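AT-less polyketide synthase (Streptomyces platensis subsp. rosaceus, PDB 4TKT) probably elongates the isomigrastatin chain as the ketosynthase domain of an AT-less type I polyketide synthase, forming carbon-carbon bonds by decarboxylative condensation. Local coordinates at residues G44-S49 and G220-I225; A54-G57 and T62-K65; S64-F69 and D234-S239. One frame throughout, in Å; residues are numbered along the deposited sequence.

Contact 1. Residues G44-S49 and G220-I225; sequences GRWDHS and GKYLMI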
ATOM      1  N   GLY A  44      -9.512 -17.547  15.813  1.00 45.99           N
ATOM      2  CA  GLY A  44     -10.750 -16.970  15.320  1.00 45.27           C
ATOM      3  C   GLY A  44     -11.097 -17.397  13.904  1.00 48.61           C
ATOM      4  O   GLY A  44     -12.262 -17.643  13.597  1.00 52.95           O
ATOM      5  N   ARG A  45     -10.082 -17.487  13.048  1.00 45.67           N
ATOM      6  CA  ARG A  45     -10.267 -17.838  11.640  1.00 44.73           C
ATOM      7  C   ARG A  45     -10.974 -19.179  11.456  1.00 48.16           C
ATOM      8  O   ARG A  45     -12.054 -19.246  10.866  1.00 51.80           O
ATOM      9  CB  ARG A  45      -8.915 -17.867  10.923  1.00 47.35           C
ATOM     10  CG  ARG A  45      -8.165 -16.548  10.945  1.00 46.30           C
ATOM     11  CD  ARG A  45      -8.926 -15.469  10.198  1.00 43.71           C
ATOM     12  NE  ARG A  45      -8.220 -14.193  10.226  1.00 42.62           N
ATOM     13  CZ  ARG A  45      -7.388 -13.780   9.277  1.00 27.97           C
ATOM     14  NH1 ARG A  45      -7.156 -14.542   8.217  1.00 26.89           N
ATOM     15  NH2 ARG A  45      -6.787 -12.602   9.385  1.00 27.86           N
ATOM     16  N   TRP A  46     -10.353 -20.243  11.956  1.00 48.93           N
ATOM     17  CA  TRP A  46     -10.945 -21.578  11.927  1.00 44.01           C
ATOM     18  C   TRP A  46     -10.224 -22.495  12.910  1.00 42.07           C
ATOM     19  O   TRP A  46      -9.160 -22.150  13.424  1.00 39.64           O
ATOM     20  CB  TRP A  46     -10.896 -22.170  10.512  1.00 38.11           C
ATOM     21  CG  TRP A  46      -9.505 -22.353   9.968  1.00 38.90           C
ATOM     22  CD1 TRP A  46      -8.652 -23.388  10.226  1.00 41.99           C
ATOM     23  CD2 TRP A  46      -8.816 -21.482   9.062  1.00 30.90           C
ATOM     24  NE1 TRP A  46      -7.472 -23.210   9.545  1.00 40.12           N
ATOM     25  CE2 TRP A  46      -7.546 -22.049   8.822  1.00 30.57           C
ATOM     26  CE3 TRP A  46      -9.145 -20.277   8.433  1.00 29.64           C
ATOM     27  CZ2 TRP A  46      -6.608 -21.452   7.980  1.00 29.07           C
ATOM     28  CZ3 TRP A  46      -8.212 -19.684   7.598  1.00 28.45           C
ATOM     29  CH2 TRP A  46      -6.958 -20.273   7.380  1.00 30.57           C
ATOM     30  N   ASP A  47     -10.805 -23.661  13.172  1.00 38.56           N
ATOM     31  CA  ASP A  47     -10.148 -24.648  14.021  1.00 40.65           C
ATOM     32  C   ASP A  47      -9.142 -25.445  13.201  1.00 47.99           C
ATOM     33  O   ASP A  47      -9.505 -26.389  12.501  1.00 53.58           O
ATOM     34  CB  ASP A  47     -11.167 -25.582  14.663  1.00 49.72           C
ATOM     35  CG  ASP A  47     -10.533 -26.542  15.647  1.00 70.98           C
ATOM     36  OD1 ASP A  47      -9.428 -26.239  16.144  1.00 75.28           O
ATOM     37  OD2 ASP A  47     -11.140 -27.597  15.927  1.00 84.04           O
ATOM     38  N   HIS A  48      -7.873 -25.061  13.297  1.00 44.35           N
ATOM     39  CA  HIS A  48      -6.839 -25.633  12.446  1.00 42.76           C
ATOM     40  C   HIS A  48      -6.441 -27.042  12.878  1.00 45.14           C
ATOM     41  O   HIS A  48      -5.774 -27.761  12.131  1.00 46.87           O
ATOM     42  CB  HIS A  48      -5.609 -24.726  12.430  1.00 36.57           C
ATOM     43  CG  HIS A  48      -4.672 -25.006  11.297  1.00 35.13           C
ATOM     44  ND1 HIS A  48      -5.049 -24.896   9.976  1.00 37.50           N
ATOM     45  CD2 HIS A  48      -3.375 -25.395  11.288  1.00 35.34           C
ATOM     46  CE1 HIS A  48      -4.024 -25.204   9.201  1.00 32.61           C
ATOM     47  NE2 HIS A  48      -2.996 -25.510   9.973  1.00 36.45           N
ATOM     48  N   SER A  49      -6.855 -27.441  14.076  1.00 42.76           N
ATOM     49  CA  SER A  49      -6.549 -28.779  14.574  1.00 43.58           C
ATOM     50  C   SER A  49      -7.286 -29.834  13.758  1.00 49.57           C
ATOM     51  O   SER A  49      -6.915 -31.007  13.766  1.00 57.13           O
ATOM     52  CB  SER A  49      -6.917 -28.912  16.052  1.00 46.18           C
ATOM     53  OG  SER A  49      -8.296 -29.202  16.211  1.00 47.23           O
ATOM     54  N   GLY A 220      -8.974 -23.771   3.060  1.00 36.17           N
ATOM     55  CA  GLY A 220      -8.717 -24.429   1.791  1.00 26.45           C
ATOM     56  C   GLY A 220      -7.334 -24.174   1.223  1.00 34.13           C
ATOM     57  O   GLY A 220      -6.682 -25.093   0.723  1.00 38.36           O
ATOM     58  N   LYS A 221      -6.885 -22.925   1.305  1.00 28.99           N
ATOM     59  CA  LYS A 221      -5.570 -22.546   0.801  1.00 23.64           C
ATOM     60  C   LYS A 221      -4.468 -23.364   1.460  1.00 33.76           C
ATOM     61  O   LYS A 221      -3.480 -23.722   0.823  1.00 36.65           O
ATOM     62  CB  LYS A 221      -5.318 -21.057   1.032  1.00 22.86           C
ATOM     63  CG  LYS A 221      -3.963 -20.574   0.545  1.00 39.00           C
ATOM     64  CD  LYS A 221      -3.633 -19.190   1.084  1.00 44.71           C
ATOM     65  CE  LYS A 221      -4.626 -18.145   0.602  1.00 43.64           C
ATOM     66  NZ  LYS A 221      -4.268 -16.782   1.083  1.00 40.69           N
ATOM     67  N   TYR A 222      -4.650 -23.666   2.741  1.00 32.31           N
ATOM     68  CA  TYR A 222      -3.654 -24.415   3.493  1.00 29.14           C
ATOM     69  C   TYR A 222      -3.686 -25.901   3.160  1.00 29.28           C
ATOM     70  O   TYR A 222      -2.644 -26.553   3.125  1.00 30.89           O
ATOM     71  CB  TYR A 222      -3.848 -24.190   4.992  1.00 31.61           C
ATOM     72  CG  TYR A 222      -3.211 -22.902   5.454  1.00 32.11           C
ATOM     73  CD1 TYR A 222      -3.878 -21.689   5.327  1.00 30.71           C
ATOM     74  CD2 TYR A 222      -1.929 -22.895   5.985  1.00 25.72           C
ATOM     75  CE1 TYR A 222      -3.288 -20.505   5.734  1.00 24.01           C
ATOM     76  CE2 TYR A 222      -1.331 -21.718   6.393  1.00 28.17           C
ATOM     77  CZ  TYR A 222      -2.015 -20.526   6.265  1.00 28.03           C
ATOM     78  OH  TYR A 222      -1.421 -19.357   6.672  1.00 24.25           O
ATOM     79  N   LEU A 223      -4.875 -26.435   2.900  1.00 26.72           N
ATOM     80  CA  LEU A 223      -4.993 -27.819   2.458  1.00 27.69           C
ATOM     81  C   LEU A 223      -4.371 -27.982   1.075  1.00 35.99           C
ATOM     82  O   LEU A 223      -3.944 -29.071   0.694  1.00 40.13           O
ATOM     83  CB  LEU A 223      -6.456 -28.261   2.436  1.00 27.94           C
ATOM     84  CG  LEU A 223      -7.150 -28.445   3.787  1.00 35.07           C
ATOM     85  CD1 LEU A 223      -8.632 -28.715   3.594  1.00 35.84           C
ATOM     86  CD2 LEU A 223      -6.505 -29.570   4.582  1.00 34.18           C
HETATM   87  N   MSE A 224      -4.319 -26.884   0.334  1.00 36.82           N
HETATM   88  CA  MSE A 224      -3.815 -26.894  -1.030  1.00 32.13           C
HETATM   89  C   MSE A 224      -2.291 -26.884  -1.076  1.00 36.74           C
HETATM   90  O   MSE A 224      -1.678 -27.655  -1.816  1.00 39.98           O
HETATM   91  CB  MSE A 224      -4.367 -25.698  -1.797  1.00 31.84           C
HETATM   92  CG  MSE A 224      -4.102 -25.738  -3.285  1.00 32.65           C
HETATM   93 SE   MSE A 224      -3.419 -24.039  -3.932  1.00141.04          SE
HETATM   94  CE  MSE A 224      -1.536 -24.334  -3.582  1.00 25.20           C
ATOM     95  N   ILE A 225      -1.683 -26.004  -0.289  1.00 31.90           N
ATOM     96  CA  ILE A 225      -0.228 -25.924  -0.233  1.00 33.40           C
ATOM     97  C   ILE A 225       0.353 -27.125   0.507  1.00 35.66           C
ATOM     98  O   ILE A 225       1.547 -27.408   0.409  1.00 40.58           O
ATOM     99  CB  ILE A 225       0.246 -24.623   0.444  1.00 26.15           C
ATOM    100  CG1 ILE A 225      -0.201 -24.576   1.904  1.00 37.37           C
ATOM    101  CG2 ILE A 225      -0.281 -23.417  -0.303  1.00 25.16           C
ATOM    102  CD1 ILE A 225       0.269 -23.331   2.639  1.00 36.57           C
TER
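Trp-46 brings the edge of its six-membered ring up to the CD1-CE1 side of Tyr-222. CZ2 of Trp-46 stands 3.8 Å from CD1 of Tyr-222, and CH2 of Trp-46 is 4.0 Å from CE1 of the same tyrosine. The side chains cross at about a right angle; the ring planes are 60° apart, an oblique pair that is neither a stack nor edge-to-face. For Trp-46, chi1 of 62° tucks CG between the backbone N and the carbonyl carbon and puts the benzo end of the indole against the helix. The third ring is His-48, which completes an aromatic cluster. It turns an edge toward the face of Tyr-222 in an offset edge-to-face arrangement, planes 77° apart and centroids 5.9 Å apart. The nearest approach here is loose, with CE1 of His-48 4.3 Å from CB of Tyr-222.

What locks the cluster is polar. NE1 of Trp-46 donates to ND1 of His-48 over 3.0 Å; the bond is nearly straight and lies close to the indole plane, while it is somewhat tilted from the imidazole. NE2 of His-48 bonds to the carbonyl O of Ser-64, so the imidazole is held at both nitrogens, which probably fixes its rotation, probably with the proton on NE2. The tyrosine hydroxyl is satisfied too, by the carbonyl O of Trp-66.

In the fold, Tyr-222 sits in the first turn of helix 220-227, which follows strand 208-214 of the large central sheet. Trp-46 and His-48 belong to the long loop between strands 39-40 and 66-67. The tyrosine thus has that loop's two rings on its flank, with Ile-41 and Pro-249 also touching it, and its hydroxyl reaches the short strand 66-67.

Contact 2. Residues A54-G57 and T62-K65; sequences ARRG and TYSK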
ATOM      1  N   ALA A  54       1.633 -32.949  10.876  1.00 47.57           N
ATOM      2  CA  ALA A  54       3.030 -32.657  10.559  1.00 45.19           C
ATOM      3  C   ALA A  54       3.569 -33.502   9.405  1.00 45.20           C
ATOM      4  O   ALA A  54       4.548 -33.126   8.760  1.00 46.64           O
ATOM      5  CB  ALA A  54       3.895 -32.847  11.792  1.00 44.65           C
ATOM      6  N   ARG A  55       2.932 -34.637   9.145  1.00 43.03           N
ATOM      7  CA  ARG A  55       3.350 -35.510   8.054  1.00 42.98           C
ATOM      8  C   ARG A  55       2.956 -34.935   6.694  1.00 46.34           C
ATOM      9  O   ARG A  55       1.774 -34.743   6.407  1.00 39.68           O
ATOM     10  CB  ARG A  55       2.751 -36.907   8.231  1.00 44.86           C
ATOM     11  CG  ARG A  55       3.209 -37.912   7.190  1.00 61.04           C
ATOM     12  CD  ARG A  55       2.569 -39.276   7.404  1.00 68.06           C
ATOM     13  NE  ARG A  55       2.937 -39.871   8.686  1.00 69.28           N
ATOM     14  CZ  ARG A  55       4.012 -40.628   8.877  1.00 66.11           C
ATOM     15  NH1 ARG A  55       4.834 -40.882   7.868  1.00 63.12           N
ATOM     16  NH2 ARG A  55       4.269 -41.128  10.078  1.00 68.31           N
ATOM     17  N   ARG A  56       3.957 -34.660   5.862  1.00 39.74           N
ATOM     18  CA  ARG A  56       3.739 -34.101   4.531  1.00 37.67           C
ATOM     19  C   ARG A  56       2.821 -34.960   3.665  1.00 38.44           C
ATOM     20  O   ARG A  56       2.948 -36.184   3.635  1.00 40.65           O
ATOM     21  CB  ARG A  56       5.074 -33.922   3.809  1.00 38.72           C
ATOM     22  CG  ARG A  56       5.885 -32.708   4.220  1.00 40.98           C
ATOM     23  CD  ARG A  56       7.239 -32.715   3.514  1.00 48.30           C
ATOM     24  NE  ARG A  56       7.950 -31.449   3.666  1.00 61.08           N
ATOM     25  CZ  ARG A  56       7.843 -30.424   2.825  1.00 74.80           C
ATOM     26  NH1 ARG A  56       7.054 -30.513   1.762  1.00 82.60           N
ATOM     27  NH2 ARG A  56       8.525 -29.308   3.044  1.00 77.11           N
ATOM     28  N   GLY A  57       1.897 -34.308   2.966  1.00 35.88           N
ATOM     29  CA  GLY A  57       1.108 -34.958   1.934  1.00 36.96           C
ATOM     30  C   GLY A  57       0.012 -35.898   2.398  1.00 40.39           C
ATOM     31  O   GLY A  57      -0.516 -36.676   1.602  1.00 37.27           O
ATOM     32  N   THR A  62      -2.855 -30.761   6.356  1.00 34.46           N
ATOM     33  CA  THR A  62      -1.777 -29.861   5.967  1.00 33.17           C
ATOM     34  C   THR A  62      -0.705 -29.830   7.050  1.00 34.37           C
ATOM     35  O   THR A  62      -1.000 -30.003   8.232  1.00 39.29           O
ATOM     36  CB  THR A  62      -2.288 -28.432   5.710  1.00 34.01           C
ATOM     37  OG1 THR A  62      -1.197 -27.600   5.300  1.00 35.11           O
ATOM     38  CG2 THR A  62      -2.915 -27.849   6.963  1.00 32.26           C
ATOM     39  N   TYR A  63       0.543 -29.619   6.645  1.00 38.44           N
ATOM     40  CA  TYR A  63       1.656 -29.625   7.586  1.00 38.28           C
ATOM     41  C   TYR A  63       2.109 -28.208   7.922  1.00 38.45           C
ATOM     42  O   TYR A  63       3.056 -28.010   8.683  1.00 40.80           O
ATOM     43  CB  TYR A  63       2.824 -30.445   7.031  1.00 35.84           C
ATOM     44  CG  TYR A  63       3.347 -29.951   5.706  1.00 34.20           C
ATOM     45  CD1 TYR A  63       2.727 -30.304   4.514  1.00 37.92           C
ATOM     46  CD2 TYR A  63       4.466 -29.134   5.646  1.00 33.87           C
ATOM     47  CE1 TYR A  63       3.202 -29.851   3.300  1.00 39.44           C
ATOM     48  CE2 TYR A  63       4.948 -28.677   4.440  1.00 39.18           C
ATOM     49  CZ  TYR A  63       4.315 -29.037   3.270  1.00 39.96           C
ATOM     50  OH  TYR A  63       4.801 -28.577   2.067  1.00 39.73           O
ATOM     51  N   SER A  64       1.423 -27.225   7.351  1.00 35.42           N
ATOM     52  CA  SER A  64       1.685 -25.827   7.664  1.00 36.18           C
ATOM     53  C   SER A  64       0.625 -25.289   8.612  1.00 36.05           C
ATOM     54  O   SER A  64      -0.564 -25.554   8.438  1.00 39.44           O
ATOM     55  CB  SER A  64       1.723 -24.982   6.390  1.00 37.14           C
ATOM     56  OG  SER A  64       1.849 -23.606   6.702  1.00 40.24           O
ATOM     57  N   LYS A  65       1.058 -24.533   9.616  1.00 36.87           N
ATOM     58  CA  LYS A  65       0.130 -23.922  10.560  1.00 36.85           C
ATOM     59  C   LYS A  65       0.529 -22.483  10.868  1.00 34.71           C
ATOM     60  O   LYS A  65       0.156 -21.931  11.902  1.00 36.46           O
ATOM     61  CB  LYS A  65       0.063 -24.739  11.851  1.00 36.62           C
ATOM     62  CG  LYS A  65       1.387 -24.866  12.581  1.00 37.55           C
ATOM     63  CD  LYS A  65       1.202 -25.570  13.916  1.00 40.72           C
ATOM     64  CE  LYS A  65       2.485 -25.576  14.728  1.00 51.19           C
ATOM     65  NZ  LYS A  65       2.268 -26.130  16.096  1.00 61.42           N
TER
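The chain doubles back here without regular structure, and Ala-54 and Tyr-63 come closest, CA to CA 4.5 Å; past them, Gly-57 takes a positive phi.

Tyr-63 carries the contact. Its CG is placed between the backbone N and the carbonyl carbon (chi1 59°), which turns the ring toward residues 54-57. CB of Tyr-63 rests 3.6 Å from the carbonyl O of Ala-54, and the ring beyond it is overlaid by Arg-56. CG of Arg-56 sits 3.8 Å from the ring centroid of Tyr-63, only 4° off the normal, a CH-pi contact square over the face. From there the arginine runs extended to NE, heading for the phenol end, where its guanidinium is tilted 39° to the ring rather than stacked flat. CE2 of Tyr-63 lies over the centre of the guanidinium, and CZ of Arg-56 is 3.7 Å from that CE2. NH1 of Arg-56 comes to 3.0 Å from OH of Tyr-63, but the angle is too poor for a hydrogen bond.

Each polar group looks to other partners. The tyrosine hydroxyl bonds to the carbonyl O of Ala-231, NH1 of Arg-56 to Gln-229, and NH2 of Arg-56 to Ser-233 and, as a salt bridge, to Asp-245. With an alanine in place of Tyr-63, CG of Arg-56 would probably lose the face it lies on and the carbonyl O of Ala-231 its hydroxyl partner.

So the chemistry is divided: a methylene covers the aromatic face, the guanidinium lies past the rim at the phenol end, and the polar ends of both side chains reach over to the region following helix 220-227. Asp-245 probably offsets the arginine's charge, and the ring contributes one apolar contact to a side chain whose charged end is held by Gln-229, Ser-233 and Asp-245.

Contact 3. Residues S64-F69 and D234-S239; sequences SKWGGF and DGRCRS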
ATOM      1  N   SER A  64       1.423 -27.225   7.351  1.00 35.42           N
ATOM      2  CA  SER A  64       1.685 -25.827   7.664  1.00 36.18           C
ATOM      3  C   SER A  64       0.625 -25.289   8.612  1.00 36.05           C
ATOM      4  O   SER A  64      -0.564 -25.554   8.438  1.00 39.44           O
ATOM      5  CB  SER A  64       1.723 -24.982   6.390  1.00 37.14           C
ATOM      6  OG  SER A  64       1.849 -23.606   6.702  1.00 40.24           O
ATOM      7  N   LYS A  65       1.058 -24.533   9.616  1.00 36.87           N
ATOM      8  CA  LYS A  65       0.130 -23.922  10.560  1.00 36.85           C
ATOM      9  C   LYS A  65       0.529 -22.483  10.868  1.00 34.71           C
ATOM     10  O   LYS A  65       0.156 -21.931  11.902  1.00 36.46           O
ATOM     11  CB  LYS A  65       0.063 -24.739  11.851  1.00 36.62           C
ATOM     12  CG  LYS A  65       1.387 -24.866  12.581  1.00 37.55           C
ATOM     13  CD  LYS A  65       1.202 -25.570  13.916  1.00 40.72           C
ATOM     14  CE  LYS A  65       2.485 -25.576  14.728  1.00 51.19           C
ATOM     15  NZ  LYS A  65       2.268 -26.130  16.096  1.00 61.42           N
ATOM     16  N   TRP A  66       1.285 -21.880   9.957  1.00 34.34           N
ATOM     17  CA  TRP A  66       1.782 -20.524  10.149  1.00 32.29           C
ATOM     18  C   TRP A  66       1.315 -19.585   9.045  1.00 33.61           C
ATOM     19  O   TRP A  66       0.852 -20.028   7.992  1.00 33.66           O
ATOM     20  CB  TRP A  66       3.309 -20.526  10.217  1.00 37.63           C
ATOM     21  CG  TRP A  66       3.857 -21.444  11.257  1.00 39.21           C
ATOM     22  CD1 TRP A  66       4.106 -21.146  12.565  1.00 36.35           C
ATOM     23  CD2 TRP A  66       4.227 -22.817  11.081  1.00 38.79           C
ATOM     24  NE1 TRP A  66       4.608 -22.248  13.214  1.00 37.95           N
ATOM     25  CE2 TRP A  66       4.693 -23.286  12.325  1.00 42.54           C
ATOM     26  CE3 TRP A  66       4.208 -23.694   9.993  1.00 37.41           C
ATOM     27  CZ2 TRP A  66       5.138 -24.595  12.511  1.00 41.13           C
ATOM     28  CZ3 TRP A  66       4.654 -24.993  10.178  1.00 41.80           C
ATOM     29  CH2 TRP A  66       5.110 -25.431  11.428  1.00 39.92           C
ATOM     30  N   GLY A  67       1.446 -18.285   9.289  1.00 31.79           N
ATOM     31  CA  GLY A  67       1.108 -17.288   8.290  1.00 28.94           C
ATOM     32  C   GLY A  67       1.349 -15.866   8.754  1.00 33.50           C
ATOM     33  O   GLY A  67       1.480 -15.602   9.948  1.00 30.26           O
ATOM     34  N   GLY A  68       1.421 -14.946   7.798  1.00 38.53           N
ATOM     35  CA  GLY A  68       1.473 -13.529   8.104  1.00 28.26           C
ATOM     36  C   GLY A  68       0.056 -13.002   8.066  1.00 29.21           C
ATOM     37  O   GLY A  68      -0.555 -12.931   7.000  1.00 35.01           O
ATOM     38  N   PHE A  69      -0.481 -12.649   9.227  1.00 27.94           N
ATOM     39  CA  PHE A  69      -1.896 -12.314   9.318  1.00 33.82           C
ATOM     40  C   PHE A  69      -2.159 -10.864   9.683  1.00 27.36           C
ATOM     41  O   PHE A  69      -1.452 -10.279  10.498  1.00 29.56           O
ATOM     42  CB  PHE A  69      -2.586 -13.220  10.338  1.00 29.21           C
ATOM     43  CG  PHE A  69      -2.700 -14.647   9.897  1.00 30.95           C
ATOM     44  CD1 PHE A  69      -3.729 -15.045   9.064  1.00 29.54           C
ATOM     45  CD2 PHE A  69      -1.775 -15.589  10.311  1.00 32.01           C
ATOM     46  CE1 PHE A  69      -3.838 -16.354   8.653  1.00 26.54           C
ATOM     47  CE2 PHE A  69      -1.882 -16.903   9.907  1.00 32.00           C
ATOM     48  CZ  PHE A  69      -2.913 -17.283   9.073  1.00 27.51           C
ATOM     49  N   ASP A 234       8.636 -25.064   8.355  1.00 32.57           N
ATOM     50  CA  ASP A 234       8.811 -24.220   9.535  1.00 36.24           C
ATOM     51  C   ASP A 234       8.004 -22.927   9.454  1.00 40.00           C
ATOM     52  O   ASP A 234       8.152 -22.044  10.298  1.00 45.36           O
ATOM     53  CB  ASP A 234      10.291 -23.892   9.735  1.00 37.40           C
ATOM     54  CG  ASP A 234      10.866 -23.072   8.596  1.00 47.72           C
ATOM     55  OD1 ASP A 234      10.283 -23.094   7.491  1.00 54.80           O
ATOM     56  OD2 ASP A 234      11.904 -22.411   8.805  1.00 51.18           O
ATOM     57  N   GLY A 235       7.160 -22.818   8.433  1.00 42.87           N
ATOM     58  CA  GLY A 235       6.300 -21.659   8.268  1.00 43.16           C
ATOM     59  C   GLY A 235       7.054 -20.360   8.075  1.00 42.34           C
ATOM     60  O   GLY A 235       6.615 -19.302   8.522  1.00 44.83           O
ATOM     61  N   ARG A 236       8.195 -20.440   7.402  1.00 41.04           N
ATOM     62  CA  ARG A 236       9.009 -19.264   7.145  1.00 37.47           C
ATOM     63  C   ARG A 236       9.422 -19.201   5.683  1.00 35.70           C
ATOM     64  O   ARG A 236       9.563 -20.231   5.025  1.00 39.51           O
ATOM     65  CB  ARG A 236      10.253 -19.265   8.038  1.00 38.95           C
ATOM     66  CG  ARG A 236       9.966 -19.145   9.526  1.00 39.46           C
ATOM     67  CD  ARG A 236       9.219 -17.860   9.838  1.00 37.89           C
ATOM     68  NE  ARG A 236       9.134 -17.591  11.272  1.00 38.40           N
ATOM     69  CZ  ARG A 236       8.274 -18.181  12.097  1.00 40.98           C
ATOM     70  NH1 ARG A 236       7.424 -19.091  11.643  1.00 44.40           N
ATOM     71  NH2 ARG A 236       8.268 -17.864  13.383  1.00 40.89           N
ATOM     72  N   CYS A 237       9.606 -17.988   5.177  1.00 33.90           N
ATOM     73  CA  CYS A 237      10.234 -17.801   3.879  1.00 34.65           C
ATOM     74  C   CYS A 237      11.711 -17.495   4.083  1.00 41.76           C
ATOM     75  O   CYS A 237      12.094 -16.337   4.248  1.00 45.03           O
ATOM     76  CB  CYS A 237       9.562 -16.676   3.090  1.00 32.25           C
ATOM     77  SG  CYS A 237       7.959 -17.110   2.380  1.00 40.03           S
ATOM     78  N   ARG A 238      12.534 -18.538   4.091  1.00 38.13           N
ATOM     79  CA  ARG A 238      13.974 -18.368   4.244  1.00 35.86           C
ATOM     80  C   ARG A 238      14.580 -17.852   2.946  1.00 37.45           C
ATOM     81  O   ARG A 238      15.208 -18.605   2.202  1.00 34.88           O
ATOM     82  CB  ARG A 238      14.636 -19.684   4.648  1.00 35.26           C
ATOM     83  CG  ARG A 238      14.109 -20.286   5.938  1.00 33.51           C
ATOM     84  CD  ARG A 238      14.869 -21.556   6.269  1.00 42.95           C
ATOM     85  NE  ARG A 238      14.402 -22.188   7.498  1.00 44.25           N
ATOM     86  CZ  ARG A 238      15.001 -23.229   8.067  1.00 44.11           C
ATOM     87  NH1 ARG A 238      16.092 -23.746   7.516  1.00 42.87           N
ATOM     88  NH2 ARG A 238      14.518 -23.752   9.185  1.00 42.94           N
ATOM     89  N   SER A 239      14.380 -16.564   2.682  1.00 35.68           N
ATOM     90  CA  SER A 239      14.838 -15.946   1.443  1.00 31.89           C
ATOM     91  C   SER A 239      16.338 -16.120   1.251  1.00 39.28           C
ATOM     92  O   SER A 239      17.138 -15.491   1.946  1.00 46.34           O
ATOM     93  CB  SER A 239      14.480 -14.462   1.426  1.00 31.32           C
ATOM     94  OG  SER A 239      13.102 -14.269   1.695  1.00 33.86           O
TER
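The Trp-66 indole is sandwiched between peptide and aliphatic chain. One face takes the backbone of the facing loop, with the carbonyl O of Asp-234 above its centre and N of Gly-235 nearer the rim; the opposite face takes CG of its own neighbour Lys-65, 3.6 Å above the plane and central. CE3 of Trp-66 is 3.4 Å from CA of Gly-235, the closest approach. A CB on Gly-235 would fall 2.3 Å from CG of Trp-66, so the fit depends on the missing side chain. Near the pyrrole side, NH1 of Arg-236 is 4.0 Å from CD1 of Trp-66. Bent at chi2 (-60°), the arginine presents the edge of its guanidinium to the indole, planes 68° apart.

That same NH1 of Arg-236 donates to the carbonyl O of Gly-235 from well above the carbonyl plane, and its NE pairs with Asp-36. OD2 of Asp-234 is gripped side-on by Arg-238, with NE of Arg-238 2.8 Å away and NH2 as a second donor.

The charged groups of the 234-239 loop are thus paired within that loop or with Asp-36, not across the contact, and strand 66-67 joins the loop by van der Waals packing of indole on peptide.

How the contacts relate
From the N terminus, the chain leaves strand 39-40 and gives up 44-49 to contact 1, then folds on itself at 54-57 and 62-65, so contact 2 closes a short loop of four residues. It runs directly into 64-69, the start of contact 3, with Ser-64 and Lys-65 common to both. Much later, after strand 208-214, helix 220-227 closes contact 1, and the loop behind it, at 234-239, closes contact 3. Contact 2 therefore falls wholly within the span of contact 1, whereas contacts 1 and 3 cross. Together they fasten the excursion between strands 39-40 and 66-67 to helix 220-227 and the loop leading to strand 252-260.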